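Local coordinates for uncharacterized protein C22E12.03c (Schizosaccharomyces pombe, PDB 4QYT) that converts methylglyoxal to D-lactate in one step without glutathione and takes part in protection against reactive oxygen species, at residues Ala22-Phe27 against Ile34-Val39; Ala57-Lys62 against Ala71-Ile76. One frame throughout, in Å; residues are numbered along the deposited sequence.

Interaction 1: Ala22-Phe27 against Ile34-Val39; sequences APWGIF and IDSVYV. With EDO (1,2-ethanediol), chain E.
Ile34 lies against one face of the Trp24 ring. Its CG2 methyl sits over the six-membered ring, 4.2 Å from the centroid and 16° off the normal, a CH-pi contact. Trp24 reaches the strand because its CG is anti to the backbone N (chi1 -179°), which swings the indole out from the helix. The edge of the ring meets the strand backbone: CZ3 is 3.7 Å from Ser36 N, and Asp35 C lies in the ring plane. CD1 of Ile34 turns to the helix and rests 4.0 Å from Phe27 CB. A 1,2-ethanediol, probably from the crystallisation liquor, is on the other face of the indole. Its C2 is 3.4 Å from Trp24 CH2, and its O2 is hydrogen-bonded to Ser36 OG at 2.6 Å. No hydrogen bond joins the two segments. The indole NE1 bonds instead to Arg51 O of the second subunit. With an alanine here in place of Trp24, Ile34 CG2 would probably lose its aromatic partner and Arg51 O of the second subunit its indole donor. The axes of segments 22-27 and 34-39 run nearly antiparallel, at 156°, and come within 9.5 Å. The contact packs the helix of a beta-alpha-beta crossover on its second strand: strand 7-12, helix 17-29 and strand 34-39, within the DJ-1/PfpI alpha/beta fold.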
ATOM      1  N   ALA A  22      -1.260   1.019  -3.868  1.00  7.19           N
ATOM      2  CA  ALA A  22      -1.819  -0.049  -4.686  1.00  7.83           C
ATOM      3  C   ALA A  22      -1.863   0.316  -6.183  1.00  7.84           C
ATOM      4  O   ALA A  22      -1.248  -0.397  -6.993  1.00  8.17           O
ATOM      5  CB  ALA A  22      -3.178  -0.485  -4.142  1.00  9.45           C
ATOM      6  N   PRO A  23      -2.556   1.397  -6.591  1.00  7.86           N
ATOM      7  CA  PRO A  23      -2.506   1.758  -8.009  1.00  8.58           C
ATOM      8  C   PRO A  23      -1.084   2.017  -8.470  1.00  7.78           C
ATOM      9  O   PRO A  23      -0.740   1.695  -9.608  1.00  9.12           O
ATOM     10  CB  PRO A  23      -3.432   2.976  -8.103  1.00  9.41           C
ATOM     11  CG  PRO A  23      -3.524   3.529  -6.696  1.00  9.94           C
ATOM     12  CD  PRO A  23      -3.438   2.304  -5.833  1.00  8.55           C
ATOM     13  N   TRP A  24      -0.263   2.656  -7.643  1.00  7.34           N
ATOM     14  CA  TRP A  24       1.137   2.922  -8.023  1.00  7.44           C
ATOM     15  C   TRP A  24       1.842   1.628  -8.427  1.00  7.47           C
ATOM     16  O   TRP A  24       2.417   1.500  -9.512  1.00  8.24           O
ATOM     17  CB  TRP A  24       1.888   3.570  -6.854  1.00  7.52           C
ATOM     18  CG  TRP A  24       3.305   3.897  -7.176  1.00  7.47           C
ATOM     19  CD1 TRP A  24       4.372   3.092  -6.928  1.00  9.46           C
ATOM     20  CD2 TRP A  24       3.800   5.025  -7.875  1.00  8.37           C
ATOM     21  NE1 TRP A  24       5.501   3.648  -7.423  1.00 10.49           N
ATOM     22  CE2 TRP A  24       5.195   4.848  -7.991  1.00 10.08           C
ATOM     23  CE3 TRP A  24       3.221   6.188  -8.394  1.00  9.66           C
ATOM     24  CZ2 TRP A  24       6.017   5.792  -8.601  1.00 12.80           C
ATOM     25  CZ3 TRP A  24       4.057   7.108  -9.016  1.00 11.99           C
ATOM     26  CH2 TRP A  24       5.423   6.896  -9.091  1.00 13.65           C
ATOM     27  N   GLY A  25       1.789   0.639  -7.540  1.00  7.32           N
ATOM     28  CA  GLY A  25       2.495  -0.597  -7.770  1.00  8.19           C
ATOM     29  C   GLY A  25       1.924  -1.413  -8.911  1.00  8.18           C
ATOM     30  O   GLY A  25       2.663  -2.131  -9.598  1.00  9.24           O
ATOM     31  N   ILE A  26       0.623  -1.327  -9.097  1.00  8.35           N
ATOM     32  CA  ILE A  26      -0.042  -2.072 -10.195  1.00  8.38           C
ATOM     33  C   ILE A  26       0.356  -1.496 -11.545  1.00  8.52           C
ATOM     34  O   ILE A  26       0.733  -2.241 -12.454  1.00  9.59           O
ATOM     35  CB  ILE A  26      -1.558  -2.109  -9.948  1.00  8.68           C
ATOM     36  CG1 ILE A  26      -1.863  -3.031  -8.757  1.00  9.33           C
ATOM     37  CG2 ILE A  26      -2.326  -2.577 -11.187  1.00  9.75           C
ATOM     38  CD1 ILE A  26      -3.259  -2.876  -8.190  1.00 10.99           C
ATOM     39  N   PHE A  27       0.291  -0.170 -11.700  1.00  8.33           N
ATOM     40  CA  PHE A  27       0.693   0.428 -12.979  1.00  8.48           C
ATOM     41  C   PHE A  27       2.180   0.277 -13.238  1.00  8.86           C
ATOM     42  O   PHE A  27       2.566   0.035 -14.395  1.00  9.93           O
ATOM     43  CB  PHE A  27       0.218   1.878 -13.079  1.00  8.38           C
ATOM     44  CG  PHE A  27      -1.224   2.004 -13.432  1.00  8.28           C
ATOM     45  CD1 PHE A  27      -1.621   1.760 -14.737  1.00  9.46           C
ATOM     46  CD2 PHE A  27      -2.197   2.301 -12.521  1.00 10.89           C
ATOM     47  CE1 PHE A  27      -2.953   1.795 -15.099  1.00  9.76           C
ATOM     48  CE2 PHE A  27      -3.536   2.347 -12.898  1.00 11.72           C
ATOM     49  CZ  PHE A  27      -3.918   2.046 -14.208  1.00 10.19           C
ATOM     50  N   ILE A  34       3.672   6.322 -14.947  1.00 10.26           N
ATOM     51  CA  ILE A  34       2.871   6.911 -13.882  1.00  8.83           C
ATOM     52  C   ILE A  34       3.715   7.918 -13.131  1.00  9.26           C
ATOM     53  O   ILE A  34       4.862   7.616 -12.777  1.00 11.13           O
ATOM     54  CB  ILE A  34       2.256   5.830 -12.953  1.00  8.99           C
ATOM     55  CG1 ILE A  34       1.332   6.448 -11.917  1.00  8.86           C
ATOM     56  CG2 ILE A  34       3.310   4.930 -12.309  1.00 10.30           C
ATOM     57  CD1 ILE A  34       0.434   5.434 -11.242  1.00  9.17           C
ATOM     58  N   ASP A  35       3.125   9.096 -12.898  1.00  8.32           N
ATOM     59  CA  ASP A  35       3.732  10.138 -12.079  1.00  8.67           C
ATOM     60  C   ASP A  35       2.852  10.373 -10.860  1.00  7.81           C
ATOM     61  O   ASP A  35       1.635  10.391 -10.997  1.00  8.60           O
ATOM     62  CB  ASP A  35       3.800  11.495 -12.813  1.00  9.51           C
ATOM     63  CG  ASP A  35       4.762  11.563 -13.977  1.00 11.01           C
ATOM     64  OD1 ASP A  35       5.767  10.825 -13.973  1.00 16.50           O
ATOM     65  OD2 ASP A  35       4.517  12.400 -14.859  1.00 11.56           O
ATOM     66  N   SER A  36       3.474  10.681  -9.727  1.00  7.61           N
ATOM     67  CA  SER A  36       2.746  11.260  -8.609  1.00  7.77           C
ATOM     68  C   SER A  36       2.821  12.764  -8.728  1.00  7.88           C
ATOM     69  O   SER A  36       3.882  13.337  -9.002  1.00  9.52           O
ATOM     70  CB  SER A  36       3.302  10.775  -7.272  1.00  8.73           C
ATOM     71  OG  SER A  36       4.691  11.050  -7.179  1.00 10.39           O
ATOM     72  N   VAL A  37       1.660  13.397  -8.565  1.00  7.63           N
ATOM     73  CA  VAL A  37       1.506  14.845  -8.756  1.00  7.68           C
ATOM     74  C   VAL A  37       0.924  15.440  -7.493  1.00  7.96           C
ATOM     75  O   VAL A  37      -0.233  15.170  -7.130  1.00  7.97           O
ATOM     76  CB  VAL A  37       0.644  15.154  -9.996  1.00  7.73           C
ATOM     77  CG1 VAL A  37       0.451  16.645 -10.134  1.00  9.45           C
ATOM     78  CG2 VAL A  37       1.258  14.559 -11.276  1.00  9.10           C
ATOM     79  N   TYR A  38       1.758  16.228  -6.802  1.00  8.62           N
ATOM     80  CA  TYR A  38       1.460  16.761  -5.481  1.00  8.83           C
ATOM     81  C   TYR A  38       0.706  18.077  -5.582  1.00  9.25           C
ATOM     82  O   TYR A  38       1.106  18.995  -6.319  1.00 10.26           O
ATOM     83  CB  TYR A  38       2.786  16.959  -4.743  1.00  9.81           C
ATOM     84  CG  TYR A  38       2.724  17.735  -3.448  1.00 10.07           C
ATOM     85  CD1 TYR A  38       2.006  17.253  -2.348  1.00  9.90           C
ATOM     86  CD2 TYR A  38       3.457  18.890  -3.279  1.00 12.52           C
ATOM     87  CE1 TYR A  38       2.039  17.907  -1.109  1.00 11.94           C
ATOM     88  CE2 TYR A  38       3.465  19.550  -2.065  1.00 15.03           C
ATOM     89  CZ  TYR A  38       2.790  19.048  -0.963  1.00 13.58           C
ATOM     90  OH  TYR A  38       2.828  19.776   0.205  1.00 16.01           O
ATOM     91  N   VAL A  39      -0.317  18.187  -4.741  1.00  9.59           N
ATOM     92  CA  VAL A  39      -1.058  19.395  -4.533  1.00 11.96           C
ATOM     93  C   VAL A  39      -0.841  19.787  -3.073  1.00 12.76           C
ATOM     94  O   VAL A  39      -1.355  19.163  -2.154  1.00 13.81           O
ATOM     95  CB  VAL A  39      -2.552  19.168  -4.794  1.00 13.57           C
ATOM     96  CG1 VAL A  39      -3.383  20.412  -4.486  1.00 16.50           C
ATOM     97  CG2 VAL A  39      -2.771  18.695  -6.217  1.00 14.14           C
TER
HETATM   98  C1  EDO E 201       8.001   9.096  -6.032  1.00 17.15           C
HETATM   99  O1  EDO E 201       8.441   9.005  -4.721  1.00 15.50           O
HETATM  100  C2  EDO E 201       6.586   8.603  -6.411  1.00 14.57           C
HETATM  101  O2  EDO E 201       5.695   9.266  -5.627  1.00 19.11           O

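Interaction 2: Ala57-Lys62 against Ala71-Ile76; sequences ANRSYK and AKQYDI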
ATOM      1  N   ALA A  57       6.992  13.356  -3.953  1.00  9.31           N
ATOM      2  CA  ALA A  57       6.224  13.217  -5.171  1.00  8.50           C
ATOM      3  C   ALA A  57       7.129  13.501  -6.353  1.00  8.43           C
ATOM      4  O   ALA A  57       8.082  14.272  -6.265  1.00  9.85           O
ATOM      5  CB  ALA A  57       5.049  14.147  -5.166  1.00  9.41           C
ATOM      6  N   ASN A  58       6.772  12.960  -7.514  1.00  8.04           N
ATOM      7  CA  ASN A  58       7.550  13.238  -8.721  1.00  8.81           C
ATOM      8  C   ASN A  58       7.445  14.667  -9.216  1.00  8.47           C
ATOM      9  O   ASN A  58       8.396  15.204  -9.774  1.00  9.70           O
ATOM     10  CB  ASN A  58       7.073  12.335  -9.876  1.00  9.07           C
ATOM     11  CG  ASN A  58       7.264  10.864  -9.653  1.00  9.77           C
ATOM     12  OD1 ASN A  58       6.354  10.097  -9.843  1.00 11.86           O
ATOM     13  ND2 ASN A  58       8.434  10.466  -9.198  1.00 12.87           N
ATOM     14  N   ARG A  59       6.245  15.227  -9.100  1.00  8.20           N
ATOM     15  CA  ARG A  59       5.891  16.534  -9.644  1.00  8.75           C
ATOM     16  C   ARG A  59       5.048  17.297  -8.645  1.00  8.37           C
ATOM     17  O   ARG A  59       4.360  16.696  -7.821  1.00  9.33           O
ATOM     18  CB  ARG A  59       5.118  16.417 -10.960  1.00  8.83           C
ATOM     19  CG  ARG A  59       5.792  15.563 -12.011  1.00  9.47           C
ATOM     20  CD  ARG A  59       5.073  15.664 -13.348  1.00  9.65           C
ATOM     21  NE  ARG A  59       5.206  17.001 -13.909  1.00 10.45           N
ATOM     22  CZ  ARG A  59       4.704  17.395 -15.057  1.00 10.27           C
ATOM     23  NH1 ARG A  59       3.802  16.673 -15.669  1.00 10.24           N
ATOM     24  NH2 ARG A  59       5.104  18.546 -15.569  1.00 11.44           N
ATOM     25  N   SER A  60       5.052  18.621  -8.790  1.00  9.75           N
ATOM     26  CA  SER A  60       4.012  19.467  -8.255  1.00  9.57           C
ATOM     27  C   SER A  60       3.009  19.794  -9.349  1.00  9.37           C
ATOM     28  O   SER A  60       3.385  20.047 -10.484  1.00  9.57           O
ATOM     29  CB  SER A  60       4.613  20.774  -7.746  1.00 12.00           C
ATOM     30  OG  SER A  60       3.582  21.704  -7.472  1.00 12.66           O
ATOM     31  N   TYR A  61       1.730  19.896  -8.994  1.00  8.75           N
ATOM     32  CA  TYR A  61       0.724  20.293  -9.962  1.00  9.68           C
ATOM     33  C   TYR A  61       0.998  21.682 -10.527  1.00  9.89           C
ATOM     34  O   TYR A  61       0.529  22.000 -11.616  1.00 10.85           O
ATOM     35  CB  TYR A  61      -0.695  20.212  -9.425  1.00 10.53           C
ATOM     36  CG  TYR A  61      -1.174  21.373  -8.606  1.00 11.25           C
ATOM     37  CD1 TYR A  61      -0.584  21.752  -7.427  1.00 11.34           C
ATOM     38  CD2 TYR A  61      -2.307  22.070  -8.981  1.00 14.45           C
ATOM     39  CE1 TYR A  61      -1.081  22.780  -6.652  1.00 12.98           C
ATOM     40  CE2 TYR A  61      -2.824  23.093  -8.207  1.00 16.91           C
ATOM     41  CZ  TYR A  61      -2.183  23.469  -7.053  1.00 15.49           C
ATOM     42  OH  TYR A  61      -2.698  24.488  -6.265  1.00 22.14           O
ATOM     43  N   LYS A  62       1.758  22.503  -9.808  1.00  9.90           N
ATOM     44  CA  LYS A  62       2.057  23.846 -10.271  1.00 11.40           C
ATOM     45  C   LYS A  62       2.907  23.857 -11.527  1.00 11.18           C
ATOM     46  O   LYS A  62       3.020  24.871 -12.213  1.00 13.45           O
ATOM     47  CB  LYS A  62       2.704  24.662  -9.165  1.00 14.62           C
ATOM     48  CG  LYS A  62       1.810  24.858  -7.947  1.00 17.30           C
ATOM     49  CD  LYS A  62       2.361  25.783  -6.880  1.00 23.16           C
ATOM     50  CE  LYS A  62       1.439  25.762  -5.659  1.00 31.55           C
ATOM     51  NZ  LYS A  62       2.022  26.360  -4.437  1.00 43.14           N
ATOM     52  N   ALA A  71      -4.477  17.330 -19.742  1.00  9.23           N
ATOM     53  CA  ALA A  71      -5.071  16.357 -20.627  1.00 10.40           C
ATOM     54  C   ALA A  71      -4.205  16.010 -21.829  1.00  9.93           C
ATOM     55  O   ALA A  71      -4.332  14.942 -22.418  1.00 13.39           O
ATOM     56  CB  ALA A  71      -6.432  16.856 -21.106  1.00 12.48           C
ATOM     57  N   LYS A  72      -3.275  16.898 -22.165  1.00  9.37           N
ATOM     58  CA  LYS A  72      -2.277  16.593 -23.184  1.00 10.33           C
ATOM     59  C   LYS A  72      -1.175  15.665 -22.680  1.00 11.00           C
ATOM     60  O   LYS A  72      -0.468  15.068 -23.479  1.00 18.47           O
ATOM     61  CB  LYS A  72      -1.608  17.867 -23.685  1.00  9.17           C
ATOM     62  CG  LYS A  72      -2.528  18.779 -24.466  1.00  9.11           C
ATOM     63  CD  LYS A  72      -1.871  20.101 -24.821  1.00  9.81           C
ATOM     64  CE  LYS A  72      -2.799  21.073 -25.526  1.00  9.58           C
ATOM     65  NZ  LYS A  72      -2.079  22.355 -25.772  1.00  9.66           N
ATOM     66  N   GLN A  73      -1.024  15.545 -21.379  1.00  9.17           N
ATOM     67  CA  GLN A  73       0.044  14.769 -20.752  1.00  9.48           C
ATOM     68  C   GLN A  73      -0.408  13.435 -20.182  1.00  9.27           C
ATOM     69  O   GLN A  73       0.410  12.500 -20.121  1.00 11.96           O
ATOM     70  CB  GLN A  73       0.718  15.576 -19.638  1.00  9.14           C
ATOM     71  CG  GLN A  73       1.397  16.834 -20.135  1.00  9.63           C
ATOM     72  CD  GLN A  73       2.156  17.536 -19.030  1.00  9.18           C
ATOM     73  OE1 GLN A  73       2.977  16.937 -18.343  1.00 11.21           O
ATOM     74  NE2 GLN A  73       1.882  18.823 -18.832  1.00 11.26           N
ATOM     75  N   TYR A  74      -1.637  13.343 -19.709  1.00  8.09           N
ATOM     76  CA  TYR A  74      -2.112  12.183 -18.951  1.00  7.78           C
ATOM     77  C   TYR A  74      -3.420  11.695 -19.510  1.00  8.57           C
ATOM     78  O   TYR A  74      -4.243  12.470 -20.002  1.00  9.46           O
ATOM     79  CB  TYR A  74      -2.281  12.530 -17.456  1.00  8.35           C
ATOM     80  CG  TYR A  74      -1.020  12.925 -16.784  1.00  7.59           C
ATOM     81  CD1 TYR A  74      -0.046  11.989 -16.448  1.00  8.78           C
ATOM     82  CD2 TYR A  74      -0.774  14.235 -16.449  1.00  8.27           C
ATOM     83  CE1 TYR A  74       1.135  12.360 -15.823  1.00  9.03           C
ATOM     84  CE2 TYR A  74       0.386  14.621 -15.821  1.00  8.56           C
ATOM     85  CZ  TYR A  74       1.372  13.676 -15.532  1.00  8.30           C
ATOM     86  OH  TYR A  74       2.529  14.092 -14.904  1.00  9.74           O
ATOM     87  N   ASP A  75      -3.625  10.383 -19.404  1.00  8.58           N
ATOM     88  CA  ASP A  75      -4.867   9.733 -19.802  1.00  9.07           C
ATOM     89  C   ASP A  75      -5.719   9.250 -18.650  1.00  8.65           C
ATOM     90  O   ASP A  75      -6.916   8.996 -18.837  1.00  9.20           O
ATOM     91  CB  ASP A  75      -4.534   8.531 -20.723  1.00 11.48           C
ATOM     92  CG  ASP A  75      -3.639   8.932 -21.840  1.00 12.88           C
ATOM     93  OD1 ASP A  75      -4.085   9.777 -22.650  1.00 14.78           O
ATOM     94  OD2 ASP A  75      -2.447   8.564 -21.816  1.00 16.88           O
ATOM     95  N   ILE A  76      -5.104   9.027 -17.489  1.00  8.04           N
ATOM     96  CA  ILE A  76      -5.818   8.539 -16.313  1.00  8.12           C
ATOM     97  C   ILE A  76      -5.450   9.482 -15.163  1.00  7.42           C
ATOM     98  O   ILE A  76      -4.286   9.791 -14.965  1.00  8.34           O
ATOM     99  CB  ILE A  76      -5.438   7.089 -15.959  1.00  8.51           C
ATOM    100  CG1 ILE A  76      -5.656   6.141 -17.135  1.00  9.94           C
ATOM    101  CG2 ILE A  76      -6.193   6.620 -14.714  1.00  9.59           C
ATOM    102  CD1 ILE A  76      -5.490   4.678 -16.782  1.00 12.24           C
TER
HETATM  103  O   HOH W   1       3.882  20.476 -17.363  1.00 13.02           O
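The short outermost strand 59-60 of the central sheet is tied here to the residues that lead from helix 67-73 toward strand 76-79. Arg59 makes the tie with one nitrogen, NH1, which donates two hydrogen bonds. One goes to Gln73 OE1 at 2.8 Å, with an N-H...O angle of 159°. The other goes to Tyr74 OH at 3.0 Å, with an angle of 164°. Both acceptors lie at the edge of the guanidinium, close to its plane. The Gln73 amide plane is turned 44° from that of the guanidinium. The Tyr74 side chain comes from the direction opposite to Arg59, and its hydroxyl is the atom that meets NH1. Tyr74 OH is also hydrogen-bonded to Asp35 OD2 of strand 34-39. The Arg59 chain bends at chi3, which brings CD to 3.4 Å from Tyr74 OH and turns the guanidinium to Gln73 and Tyr74. A water accepts from Arg59 NH2 and Gln73 NE2 and forms a second bridge. Arg59 NE is salt-bridged to Glu63, which helps fix the rotation of the guanidinium. Strand 59-60 pairs with strand 34-39 on its inner side, while Phe70 of helix 67-73 meets the Tyr74 ring and Tyr74 also packs on Cys8 of strand 7-12.

In the fold
Strand 34-39 is common ground for the two contacts. Interaction 1 packs helix 17-29 against it, and interaction 2 starts from its sheet neighbour, strand 59-60. Their centres are about 10 Å apart. Asp35 OD2 is 2.6 Å from Tyr74 OH, a probable hydrogen bond, so the hydroxyl that accepts from Arg59 also has a partner on the strand of interaction 1. Tyr38 N is 2.8 Å from Arg59 O, a probable backbone hydrogen bond between the two strands. Trp24 CH2 packs 3.4 Å from Asn58 OD1. Interaction 1 is nearer the inferred active site: the side chain of Pro23 is about 6 Å from that of Glu19. Interaction 2 lies away from it.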